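Local coordinates for protein Per a 4 allergen (Periplaneta americana, PDB 3EBW) that probably carries small hydrophobic ligands within a lipocalin beta-barrel and acts as a major cockroach allergen that is bound by IgE, at residues N49-V57 with T68-W76; T77-Y85 with S92-T100. One frame throughout, in Å; residues are numbered along the deposited sequence.

Interaction 1 (N49-V57 with T68-W76)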
ATOM      1  N   ASN A  49      35.282  14.755   9.280  1.00 41.51           N
ATOM      2  CA  ASN A  49      35.628  14.104  10.530  1.00 39.46           C
ATOM      3  C   ASN A  49      35.209  12.630  10.407  1.00 38.39           C
ATOM      4  O   ASN A  49      35.040  11.901  11.405  1.00 37.44           O
ATOM      5  CB  ASN A  49      34.911  14.797  11.672  1.00 51.49           C
ATOM      6  CG  ASN A  49      33.430  14.803  11.483  1.00 52.18           C
ATOM      7  OD1 ASN A  49      32.951  14.793  10.345  1.00 54.90           O
ATOM      8  ND2 ASN A  49      32.683  14.822  12.583  1.00 49.77           N
ATOM      9  N   GLY A  50      35.037  12.217   9.151  1.00 43.04           N
ATOM     10  CA  GLY A  50      34.690  10.851   8.825  1.00 43.52           C
ATOM     11  C   GLY A  50      33.230  10.469   8.886  1.00 42.42           C
ATOM     12  O   GLY A  50      32.847   9.452   8.328  1.00 41.40           O
ATOM     13  N   VAL A  51      32.418  11.273   9.559  1.00 52.61           N
ATOM     14  CA  VAL A  51      30.997  10.975   9.688  1.00 52.26           C
ATOM     15  C   VAL A  51      30.220  10.994   8.389  1.00 50.22           C
ATOM     16  O   VAL A  51      30.359  11.917   7.601  1.00 50.16           O
ATOM     17  CB  VAL A  51      30.279  11.962  10.633  1.00 46.92           C
ATOM     18  CG1 VAL A  51      28.801  11.632  10.672  1.00 45.60           C
ATOM     19  CG2 VAL A  51      30.867  11.878  12.042  1.00 47.99           C
ATOM     20  N   ILE A  52      29.419   9.960   8.156  1.00 46.83           N
ATOM     21  CA  ILE A  52      28.580   9.951   6.968  1.00 45.37           C
ATOM     22  C   ILE A  52      27.251  10.546   7.417  1.00 44.63           C
ATOM     23  O   ILE A  52      26.596  10.081   8.360  1.00 44.56           O
ATOM     24  CB  ILE A  52      28.341   8.563   6.399  1.00 36.79           C
ATOM     25  CG1 ILE A  52      29.656   8.000   5.863  1.00 36.31           C
ATOM     26  CG2 ILE A  52      27.299   8.650   5.279  1.00 35.73           C
ATOM     27  CD1 ILE A  52      29.469   6.776   5.033  1.00 35.52           C
ATOM     28  N   GLN A  53      26.863  11.602   6.743  1.00 40.78           N
ATOM     29  CA  GLN A  53      25.663  12.293   7.118  1.00 39.61           C
ATOM     30  C   GLN A  53      24.541  12.003   6.131  1.00 36.39           C
ATOM     31  O   GLN A  53      24.765  11.907   4.907  1.00 34.20           O
ATOM     32  CB  GLN A  53      25.986  13.772   7.138  1.00 56.32           C
ATOM     33  CG  GLN A  53      25.334  14.539   8.216  1.00 59.77           C
ATOM     34  CD  GLN A  53      25.939  15.902   8.304  1.00 63.63           C
ATOM     35  OE1 GLN A  53      25.963  16.646   7.316  1.00 65.91           O
ATOM     36  NE2 GLN A  53      26.461  16.243   9.486  1.00 64.65           N
ATOM     37  N   VAL A  54      23.331  11.840   6.650  1.00 40.83           N
ATOM     38  CA  VAL A  54      22.221  11.599   5.747  1.00 37.87           C
ATOM     39  C   VAL A  54      21.060  12.570   5.945  1.00 39.58           C
ATOM     40  O   VAL A  54      20.625  12.845   7.062  1.00 34.90           O
ATOM     41  CB  VAL A  54      21.721  10.149   5.831  1.00 27.35           C
ATOM     42  CG1 VAL A  54      20.961   9.917   7.113  1.00 23.90           C
ATOM     43  CG2 VAL A  54      20.888   9.843   4.608  1.00 24.43           C
ATOM     44  N   THR A  55      20.609  13.133   4.831  1.00 21.68           N
ATOM     45  CA  THR A  55      19.483  14.043   4.867  1.00 22.74           C
ATOM     46  C   THR A  55      18.328  13.525   4.046  1.00 24.01           C
ATOM     47  O   THR A  55      18.447  13.282   2.852  1.00 20.22           O
ATOM     48  CB  THR A  55      19.831  15.451   4.356  1.00 37.95           C
ATOM     49  OG1 THR A  55      20.391  16.220   5.432  1.00 39.21           O
ATOM     50  CG2 THR A  55      18.575  16.156   3.846  1.00 37.39           C
ATOM     51  N   SER A  56      17.205  13.371   4.728  1.00 43.35           N
ATOM     52  CA  SER A  56      15.971  12.922   4.114  1.00 46.93           C
ATOM     53  C   SER A  56      15.134  14.145   3.733  1.00 49.39           C
ATOM     54  O   SER A  56      14.864  15.021   4.567  1.00 47.32           O
ATOM     55  CB  SER A  56      15.191  12.068   5.090  1.00 50.94           C
ATOM     56  OG  SER A  56      13.874  11.947   4.627  1.00 56.09           O
ATOM     57  N   VAL A  57      14.746  14.215   2.468  1.00 36.19           N
ATOM     58  CA  VAL A  57      13.939  15.326   2.007  1.00 41.20           C
ATOM     59  C   VAL A  57      12.678  14.763   1.369  1.00 45.75           C
ATOM     60  O   VAL A  57      12.755  13.913   0.473  1.00 45.33           O
ATOM     61  CB  VAL A  57      14.723  16.204   0.968  1.00 43.72           C
ATOM     62  CG1 VAL A  57      13.765  16.903   0.009  1.00 43.75           C
ATOM     63  CG2 VAL A  57      15.529  17.250   1.687  1.00 44.34           C
ATOM     64  N   THR A  68      12.236  18.017   6.078  1.00 47.58           N
ATOM     65  CA  THR A  68      13.681  17.847   5.960  1.00 46.49           C
ATOM     66  C   THR A  68      14.201  17.292   7.275  1.00 45.88           C
ATOM     67  O   THR A  68      14.055  17.931   8.326  1.00 44.87           O
ATOM     68  CB  THR A  68      14.382  19.206   5.666  1.00 49.53           C
ATOM     69  OG1 THR A  68      14.553  19.356   4.256  1.00 49.07           O
ATOM     70  CG2 THR A  68      15.736  19.297   6.333  1.00 50.03           C
ATOM     71  N   SER A  69      14.781  16.091   7.214  1.00 57.98           N
ATOM     72  CA  SER A  69      15.332  15.437   8.395  1.00 58.33           C
ATOM     73  C   SER A  69      16.761  14.971   8.127  1.00 57.05           C
ATOM     74  O   SER A  69      17.112  14.603   7.004  1.00 55.20           O
ATOM     75  CB  SER A  69      14.465  14.245   8.785  1.00104.30           C
ATOM     76  OG  SER A  69      14.929  13.682   9.994  1.00108.92           O
ATOM     77  N   THR A  70      17.588  14.988   9.161  1.00 65.40           N
ATOM     78  CA  THR A  70      18.967  14.567   9.007  1.00 64.72           C
ATOM     79  C   THR A  70      19.330  13.507  10.023  1.00 62.98           C
ATOM     80  O   THR A  70      18.669  13.347  11.042  1.00 64.81           O
ATOM     81  CB  THR A  70      19.945  15.765   9.154  1.00 62.51           C
ATOM     82  OG1 THR A  70      19.888  16.585   7.980  1.00 64.08           O
ATOM     83  CG2 THR A  70      21.373  15.287   9.347  1.00 63.72           C
ATOM     84  N   GLY A  71      20.380  12.766   9.718  1.00 39.77           N
ATOM     85  CA  GLY A  71      20.856  11.741  10.620  1.00 37.34           C
ATOM     86  C   GLY A  71      22.232  11.330  10.155  1.00 35.67           C
ATOM     87  O   GLY A  71      22.638  11.637   9.034  1.00 35.15           O
ATOM     88  N   THR A  72      22.963  10.636  11.007  1.00 48.33           N
ATOM     89  CA  THR A  72      24.288  10.170  10.624  1.00 48.95           C
ATOM     90  C   THR A  72      24.193   8.658  10.602  1.00 49.25           C
ATOM     91  O   THR A  72      23.334   8.088  11.294  1.00 49.77           O
ATOM     92  CB  THR A  72      25.349  10.574  11.668  1.00 32.31           C
ATOM     93  OG1 THR A  72      25.034   9.969  12.933  1.00 33.12           O
ATOM     94  CG2 THR A  72      25.387  12.098  11.829  1.00 31.98           C
ATOM     95  N   VAL A  73      25.027   8.015   9.785  1.00 33.12           N
ATOM     96  CA  VAL A  73      25.056   6.552   9.760  1.00 31.56           C
ATOM     97  C   VAL A  73      26.324   6.175  10.537  1.00 29.49           C
ATOM     98  O   VAL A  73      27.383   6.094   9.983  1.00 27.92           O
ATOM     99  CB  VAL A  73      25.027   5.957   8.282  1.00 37.41           C
ATOM    100  CG1 VAL A  73      25.441   6.991   7.262  1.00 34.88           C
ATOM    101  CG2 VAL A  73      25.911   4.717   8.193  1.00 39.05           C
ATOM    102  N   PRO A  74      26.196   5.956  11.854  1.00 36.07           N
ATOM    103  CA  PRO A  74      27.231   5.606  12.820  1.00 36.43           C
ATOM    104  C   PRO A  74      27.918   4.267  12.690  1.00 37.77           C
ATOM    105  O   PRO A  74      28.965   4.047  13.296  1.00 38.83           O
ATOM    106  CB  PRO A  74      26.509   5.755  14.149  1.00 53.84           C
ATOM    107  CG  PRO A  74      25.207   5.231  13.840  1.00 55.46           C
ATOM    108  CD  PRO A  74      24.885   5.918  12.522  1.00 54.25           C
ATOM    109  N   SER A  75      27.336   3.357  11.929  1.00 47.62           N
ATOM    110  CA  SER A  75      27.970   2.054  11.734  1.00 48.28           C
ATOM    111  C   SER A  75      27.376   1.340  10.553  1.00 49.35           C
ATOM    112  O   SER A  75      26.439   1.820   9.938  1.00 50.13           O
ATOM    113  CB  SER A  75      27.821   1.185  12.972  1.00 31.04           C
ATOM    114  OG  SER A  75      26.527   0.668  13.070  1.00 34.83           O
ATOM    115  N   TRP A  76      27.947   0.202  10.223  1.00 44.52           N
ATOM    116  CA  TRP A  76      27.451  -0.583   9.110  1.00 47.13           C
ATOM    117  C   TRP A  76      28.220  -1.874   8.932  1.00 48.42           C
ATOM    118  O   TRP A  76      29.449  -1.896   8.901  1.00 50.60           O
ATOM    119  CB  TRP A  76      27.443   0.248   7.817  1.00 46.13           C
ATOM    120  CG  TRP A  76      28.704   0.358   7.028  1.00 48.31           C
ATOM    121  CD1 TRP A  76      29.240  -0.586   6.189  1.00 48.13           C
ATOM    122  CD2 TRP A  76      29.499   1.542   6.852  1.00 48.79           C
ATOM    123  NE1 TRP A  76      30.307  -0.048   5.487  1.00 48.18           N
ATOM    124  CE2 TRP A  76      30.481   1.253   5.879  1.00 48.24           C
ATOM    125  CE3 TRP A  76      29.466   2.822   7.413  1.00 49.37           C
ATOM    126  CZ2 TRP A  76      31.410   2.199   5.462  1.00 48.39           C
ATOM    127  CZ3 TRP A  76      30.390   3.755   6.991  1.00 48.69           C
ATOM    128  CH2 TRP A  76      31.346   3.441   6.026  1.00 48.91           C
TER

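Interaction 2 (T77-Y85 with S92-T100). Unlike the reference sequence in segment 77-85: D79 (reference Asn). Unlike the reference sequence in segment 92-100: V98 (reference Ile).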
ATOM      1  N   THR A  77      27.474  -2.964   8.858  1.00 43.29           N
ATOM      2  CA  THR A  77      28.037  -4.289   8.687  1.00 44.86           C
ATOM      3  C   THR A  77      28.243  -4.654   7.228  1.00 44.74           C
ATOM      4  O   THR A  77      28.295  -3.788   6.359  1.00 44.42           O
ATOM      5  CB  THR A  77      27.152  -5.325   9.332  1.00 55.61           C
ATOM      6  OG1 THR A  77      26.670  -4.797  10.563  1.00 55.00           O
ATOM      7  CG2 THR A  77      27.955  -6.586   9.645  1.00 60.54           C
ATOM      8  N   GLU A  78      28.373  -5.948   6.975  1.00 57.25           N
ATOM      9  CA  GLU A  78      28.616  -6.469   5.642  1.00 58.20           C
ATOM     10  C   GLU A  78      27.470  -6.156   4.675  1.00 57.81           C
ATOM     11  O   GLU A  78      27.696  -5.964   3.479  1.00 57.30           O
ATOM     12  CB  GLU A  78      28.874  -7.972   5.746  1.00 66.44           C
ATOM     13  CG  GLU A  78      29.770  -8.522   4.646  1.00 69.76           C
ATOM     14  CD  GLU A  78      31.050  -7.736   4.490  1.00 70.12           C
ATOM     15  OE1 GLU A  78      31.889  -7.763   5.415  1.00 69.66           O
ATOM     16  OE2 GLU A  78      31.212  -7.081   3.439  1.00 69.88           O
ATOM     17  N   ASP A  79      26.250  -6.077   5.199  1.00 48.62           N
ATOM     18  CA  ASP A  79      25.070  -5.756   4.386  1.00 47.45           C
ATOM     19  C   ASP A  79      23.998  -5.104   5.271  1.00 47.68           C
ATOM     20  O   ASP A  79      22.807  -5.379   5.137  1.00 46.51           O
ATOM     21  CB  ASP A  79      24.507  -7.030   3.786  1.00 38.86           C
ATOM     22  CG  ASP A  79      23.973  -7.989   4.850  1.00 39.03           C
ATOM     23  OD1 ASP A  79      24.141  -7.716   6.057  1.00 39.62           O
ATOM     24  OD2 ASP A  79      23.379  -9.024   4.473  1.00 40.93           O
ATOM     25  N   THR A  80      24.430  -4.232   6.176  1.00 55.48           N
ATOM     26  CA  THR A  80      23.523  -3.585   7.108  1.00 53.59           C
ATOM     27  C   THR A  80      24.007  -2.200   7.429  1.00 51.11           C
ATOM     28  O   THR A  80      25.193  -1.972   7.421  1.00 49.79           O
ATOM     29  CB  THR A  80      23.474  -4.404   8.408  1.00 66.69           C
ATOM     30  OG1 THR A  80      22.463  -5.405   8.282  1.00 67.98           O
ATOM     31  CG2 THR A  80      23.227  -3.526   9.623  1.00 66.60           C
ATOM     32  N   PHE A  81      23.108  -1.253   7.665  1.00 46.77           N
ATOM     33  CA  PHE A  81      23.585   0.062   8.066  1.00 47.06           C
ATOM     34  C   PHE A  81      22.643   0.667   9.068  1.00 46.77           C
ATOM     35  O   PHE A  81      21.455   0.422   9.017  1.00 48.48           O
ATOM     36  CB  PHE A  81      23.825   1.001   6.872  1.00 41.04           C
ATOM     37  CG  PHE A  81      22.605   1.343   6.081  1.00 41.27           C
ATOM     38  CD1 PHE A  81      22.220   0.556   5.006  1.00 41.01           C
ATOM     39  CD2 PHE A  81      21.886   2.504   6.354  1.00 40.53           C
ATOM     40  CE1 PHE A  81      21.147   0.928   4.217  1.00 43.25           C
ATOM     41  CE2 PHE A  81      20.817   2.874   5.571  1.00 38.89           C
ATOM     42  CZ  PHE A  81      20.446   2.091   4.504  1.00 42.30           C
ATOM     43  N   ASP A  82      23.170   1.413  10.025  1.00 46.04           N
ATOM     44  CA  ASP A  82      22.315   2.017  11.027  1.00 45.78           C
ATOM     45  C   ASP A  82      22.216   3.539  10.837  1.00 46.82           C
ATOM     46  O   ASP A  82      23.083   4.167  10.214  1.00 44.35           O
ATOM     47  CB  ASP A  82      22.826   1.680  12.432  1.00 44.06           C
ATOM     48  CG  ASP A  82      22.975   0.148  12.673  1.00 47.67           C
ATOM     49  OD1 ASP A  82      22.819  -0.301  13.843  1.00 44.97           O
ATOM     50  OD2 ASP A  82      23.262  -0.611  11.698  1.00 50.33           O
ATOM     51  N   ILE A  83      21.132   4.121  11.344  1.00 40.42           N
ATOM     52  CA  ILE A  83      20.918   5.545  11.260  1.00 41.64           C
ATOM     53  C   ILE A  83      20.749   6.069  12.666  1.00 45.16           C
ATOM     54  O   ILE A  83      20.114   5.431  13.505  1.00 42.58           O
ATOM     55  CB  ILE A  83      19.702   5.854  10.434  1.00 26.69           C
ATOM     56  CG1 ILE A  83      19.879   5.197   9.063  1.00 24.63           C
ATOM     57  CG2 ILE A  83      19.501   7.371  10.326  1.00 23.57           C
ATOM     58  CD1 ILE A  83      20.875   5.820   8.148  1.00 22.97           C
ATOM     59  N   ALA A  84      21.348   7.230  12.912  1.00 40.47           N
ATOM     60  CA  ALA A  84      21.310   7.846  14.218  1.00 45.20           C
ATOM     61  C   ALA A  84      20.655   9.232  14.268  1.00 49.35           C
ATOM     62  O   ALA A  84      20.743  10.011  13.322  1.00 49.71           O
ATOM     63  CB  ALA A  84      22.703   7.923  14.754  1.00 50.60           C
ATOM     64  N   TYR A  85      20.008   9.491  15.407  1.00 59.97           N
ATOM     65  CA  TYR A  85      19.311  10.731  15.763  1.00 66.43           C
ATOM     66  C   TYR A  85      18.715  11.494  14.601  1.00 69.66           C
ATOM     67  O   TYR A  85      17.499  11.560  14.466  1.00 70.21           O
ATOM     68  CB  TYR A  85      20.256  11.647  16.545  1.00122.85           C
ATOM     69  CG  TYR A  85      21.163  10.898  17.499  1.00127.79           C
ATOM     70  CD1 TYR A  85      20.631  10.095  18.513  1.00130.57           C
ATOM     71  CD2 TYR A  85      22.555  10.962  17.366  1.00129.71           C
ATOM     72  CE1 TYR A  85      21.462   9.371  19.372  1.00132.33           C
ATOM     73  CE2 TYR A  85      23.395  10.245  18.217  1.00131.78           C
ATOM     74  CZ  TYR A  85      22.840   9.451  19.217  1.00132.52           C
ATOM     75  OH  TYR A  85      23.654   8.733  20.062  1.00134.11           O
ATOM     76  N   SER A  92      20.017   3.958  16.235  1.00 69.15           N
ATOM     77  CA  SER A  92      18.581   3.925  16.480  1.00 69.37           C
ATOM     78  C   SER A  92      17.878   2.904  15.581  1.00 69.25           C
ATOM     79  O   SER A  92      17.438   1.865  16.065  1.00 70.53           O
ATOM     80  CB  SER A  92      17.963   5.314  16.287  1.00 71.34           C
ATOM     81  OG  SER A  92      18.513   6.265  17.187  1.00 70.41           O
ATOM     82  N   SER A  93      17.763   3.172  14.287  1.00 59.57           N
ATOM     83  CA  SER A  93      17.108   2.192  13.420  1.00 59.79           C
ATOM     84  C   SER A  93      18.133   1.423  12.573  1.00 58.03           C
ATOM     85  O   SER A  93      19.152   1.987  12.190  1.00 57.76           O
ATOM     86  CB  SER A  93      16.101   2.885  12.512  1.00 84.60           C
ATOM     87  OG  SER A  93      16.750   3.845  11.705  1.00 89.19           O
ATOM     88  N   THR A  94      17.876   0.138  12.302  1.00 52.89           N
ATOM     89  CA  THR A  94      18.779  -0.687  11.479  1.00 49.27           C
ATOM     90  C   THR A  94      18.083  -1.064  10.187  1.00 46.40           C
ATOM     91  O   THR A  94      16.948  -1.454  10.212  1.00 44.49           O
ATOM     92  CB  THR A  94      19.196  -1.994  12.184  1.00 52.24           C
ATOM     93  OG1 THR A  94      19.902  -1.681  13.383  1.00 52.57           O
ATOM     94  CG2 THR A  94      20.105  -2.826  11.291  1.00 50.15           C
ATOM     95  N   TYR A  95      18.798  -0.954   9.075  1.00 42.99           N
ATOM     96  CA  TYR A  95      18.308  -1.246   7.728  1.00 41.31           C
ATOM     97  C   TYR A  95      19.224  -2.239   6.989  1.00 40.26           C
ATOM     98  O   TYR A  95      20.460  -2.177   7.118  1.00 41.25           O
ATOM     99  CB  TYR A  95      18.271   0.049   6.920  1.00 44.42           C
ATOM    100  CG  TYR A  95      17.338   1.079   7.472  1.00 44.01           C
ATOM    101  CD1 TYR A  95      16.005   1.100   7.081  1.00 45.22           C
ATOM    102  CD2 TYR A  95      17.776   2.027   8.377  1.00 43.23           C
ATOM    103  CE1 TYR A  95      15.130   2.043   7.578  1.00 44.66           C
ATOM    104  CE2 TYR A  95      16.918   2.972   8.885  1.00 42.12           C
ATOM    105  CZ  TYR A  95      15.595   2.980   8.482  1.00 45.07           C
ATOM    106  OH  TYR A  95      14.721   3.930   8.954  1.00 46.83           O
ATOM    107  N   PHE A  96      18.622  -3.124   6.196  1.00 27.38           N
ATOM    108  CA  PHE A  96      19.347  -4.137   5.421  1.00 25.56           C
ATOM    109  C   PHE A  96      19.572  -3.693   3.995  1.00 24.97           C
ATOM    110  O   PHE A  96      18.658  -3.273   3.347  1.00 24.99           O
ATOM    111  CB  PHE A  96      18.564  -5.443   5.419  1.00 42.83           C
ATOM    112  CG  PHE A  96      18.410  -6.032   6.772  1.00 42.49           C
ATOM    113  CD1 PHE A  96      19.160  -7.137   7.153  1.00 41.98           C
ATOM    114  CD2 PHE A  96      17.578  -5.430   7.712  1.00 43.47           C
ATOM    115  CE1 PHE A  96      19.083  -7.621   8.457  1.00 43.26           C
ATOM    116  CE2 PHE A  96      17.498  -5.907   9.011  1.00 40.79           C
ATOM    117  CZ  PHE A  96      18.250  -7.004   9.384  1.00 43.14           C
HETATM  118  N   MSE A  97      20.796  -3.791   3.501  1.00 45.79           N
HETATM  119  CA  MSE A  97      21.077  -3.399   2.141  1.00 48.32           C
HETATM  120  C   MSE A  97      20.819  -4.620   1.295  1.00 50.62           C
HETATM  121  O   MSE A  97      21.697  -5.443   1.138  1.00 52.36           O
HETATM  122  CB  MSE A  97      22.529  -3.004   2.009  1.00 56.46           C
HETATM  123  CG  MSE A  97      22.909  -2.653   0.613  1.00 60.54           C
HETATM  124 SE   MSE A  97      21.790  -1.218  -0.026  1.00 69.25          SE
HETATM  125  CE  MSE A  97      22.855   0.303   0.552  1.00 64.98           C
ATOM    126  N   VAL A  98      19.617  -4.751   0.750  1.00 61.98           N
ATOM    127  CA  VAL A  98      19.278  -5.910  -0.071  1.00 62.11           C
ATOM    128  C   VAL A  98      20.049  -6.028  -1.388  1.00 64.37           C
ATOM    129  O   VAL A  98      20.348  -7.138  -1.841  1.00 64.27           O
ATOM    130  CB  VAL A  98      17.785  -5.911  -0.366  1.00 51.11           C
ATOM    131  CG1 VAL A  98      17.418  -7.058  -1.304  1.00 49.35           C
ATOM    132  CG2 VAL A  98      17.029  -6.001   0.940  1.00 48.62           C
ATOM    133  N   GLY A  99      20.374  -4.894  -2.005  1.00 55.05           N
ATOM    134  CA  GLY A  99      21.110  -4.936  -3.252  1.00 56.62           C
ATOM    135  C   GLY A  99      21.375  -3.587  -3.892  1.00 59.34           C
ATOM    136  O   GLY A  99      20.477  -2.757  -4.019  1.00 60.39           O
ATOM    137  N   THR A 100      22.613  -3.355  -4.311  1.00 55.16           N
ATOM    138  CA  THR A 100      22.940  -2.095  -4.956  1.00 56.34           C
ATOM    139  C   THR A 100      24.226  -2.117  -5.799  1.00 57.47           C
ATOM    140  O   THR A 100      25.099  -2.958  -5.608  1.00 58.28           O
ATOM    141  CB  THR A 100      23.062  -0.981  -3.930  1.00 59.24           C
ATOM    142  OG1 THR A 100      23.313   0.246  -4.619  1.00 59.89           O
ATOM    143  CG2 THR A 100      24.220  -1.257  -2.961  1.00 59.76           C
TER

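Interaction 1 (N49-V57 with T68-W76)
T55 and T70 both set OG1 opposite their own carbonyl carbon, chi1 -85° and -74°, and these matching torsions swing the two hydroxyls together across a non-hydrogen-bonded pair. T55 OG1 and T70 OG1 are hydrogen-bonded at 2.6 Å. At the next such pair, toward the turn of the hairpin, T68 OG1 instead bonds Y163 OH and rests beside V57 CG2 at 3.5 Å. V51 places CG1 anti to its backbone N (chi1 178°), and this branch reaches T72 CG2 at 3.6 Å. Beneath these side chains runs an antiparallel backbone ladder. S56 and S69 exchange two bonds, with S69 N 2.9 Å from S56 O and S56 N returning to S69 O; V54 and G71 exchange another two, and V73 N extends the series to I52 O at 3.0 Å. G71 presents only backbone beneath V54, whose CG1 lies over the G71 carbonyl. Beyond the paired residues, W76 turns its side chain toward segment 49-57: I52 CD1 meets its ring at CZ3, 3.7 Å away and obliquely, while W76 NE1 makes a weak hydrogen bond to L13 O. On the other side of strand 52-57, the backbones of T55 and V57 hydrogen-bond to those of K43 and Y41 in strand 40-46. The whole is a twisted antiparallel beta hairpin, a basic unit of the up-and-down lipocalin barrel.

Interaction 2 (T77-Y85 with S92-T100)
An antiparallel beta hairpin in the lipocalin barrel wall is built here, with a classic beta bulge at its turn end, where S92 and S93 both face I83. I83 O takes S92 N at 3.1 Å and, weakly, S93 N, while I83 N gives its hydrogen to S93 O. Farther along, F81 and Y95 exchange two backbone bonds, F81 N lying 2.9 Å from Y95 O, and M97 N reaches D79 O from well above the carbonyl plane.

The aromatic pair lies on the face shared with I83 and S93. F81 takes chi1 64°, setting its ring between its own N and carbonyl carbon and bringing it under Y95. Y95 CB sits over one ring face, 4.0 Å from the F81 ring centroid, in a CH-pi contact. The two rings themselves are near parallel, at 25°, but slid apart so that they barely overlap. I83 CG1 meets Y95 CE2 obliquely at 3.7 Å, and the bent chain of selenomethionine M97 brings CE to within 4.1 Å of F81 CE1. V108 and M15 also touch F81, consistent with this face lining the barrel interior.

On the opposite face, T94 OG1 donates a weak hydrogen bond to D82 OD1 alongside it, T94 CG2 meets T80 CG2 at 3.6 Å, and T80 OG1 lies over one face of the F96 ring. A bound polyether, probably from the crystallisation liquor, approaches the Y95 side chain, which is consistent with, but does not prove, a place near the ligand cavity of a lipocalin calyx.

Read from the N terminus, the chain runs up strand 52-59, turns, and returns on strand 66-72, so interaction 1 closes the loop over residues 58-67. It then passes without a break from W76 to T77 into interaction 2, which closes the next connection, whose residues 86-91 are not modelled. The two closures follow in series and neither nests nor crosses. They are nevertheless joined by backbone bonds across neighbouring segments: T72 O is 2.7 Å from A84 N, a probable hydrogen bond, and S75 O probably bonds D82 N. Strand 40-46 continues the wall beyond the first hairpin and strand 106-112 beyond the second, illustrating how consecutive hairpins assemble a barrel by local pairing.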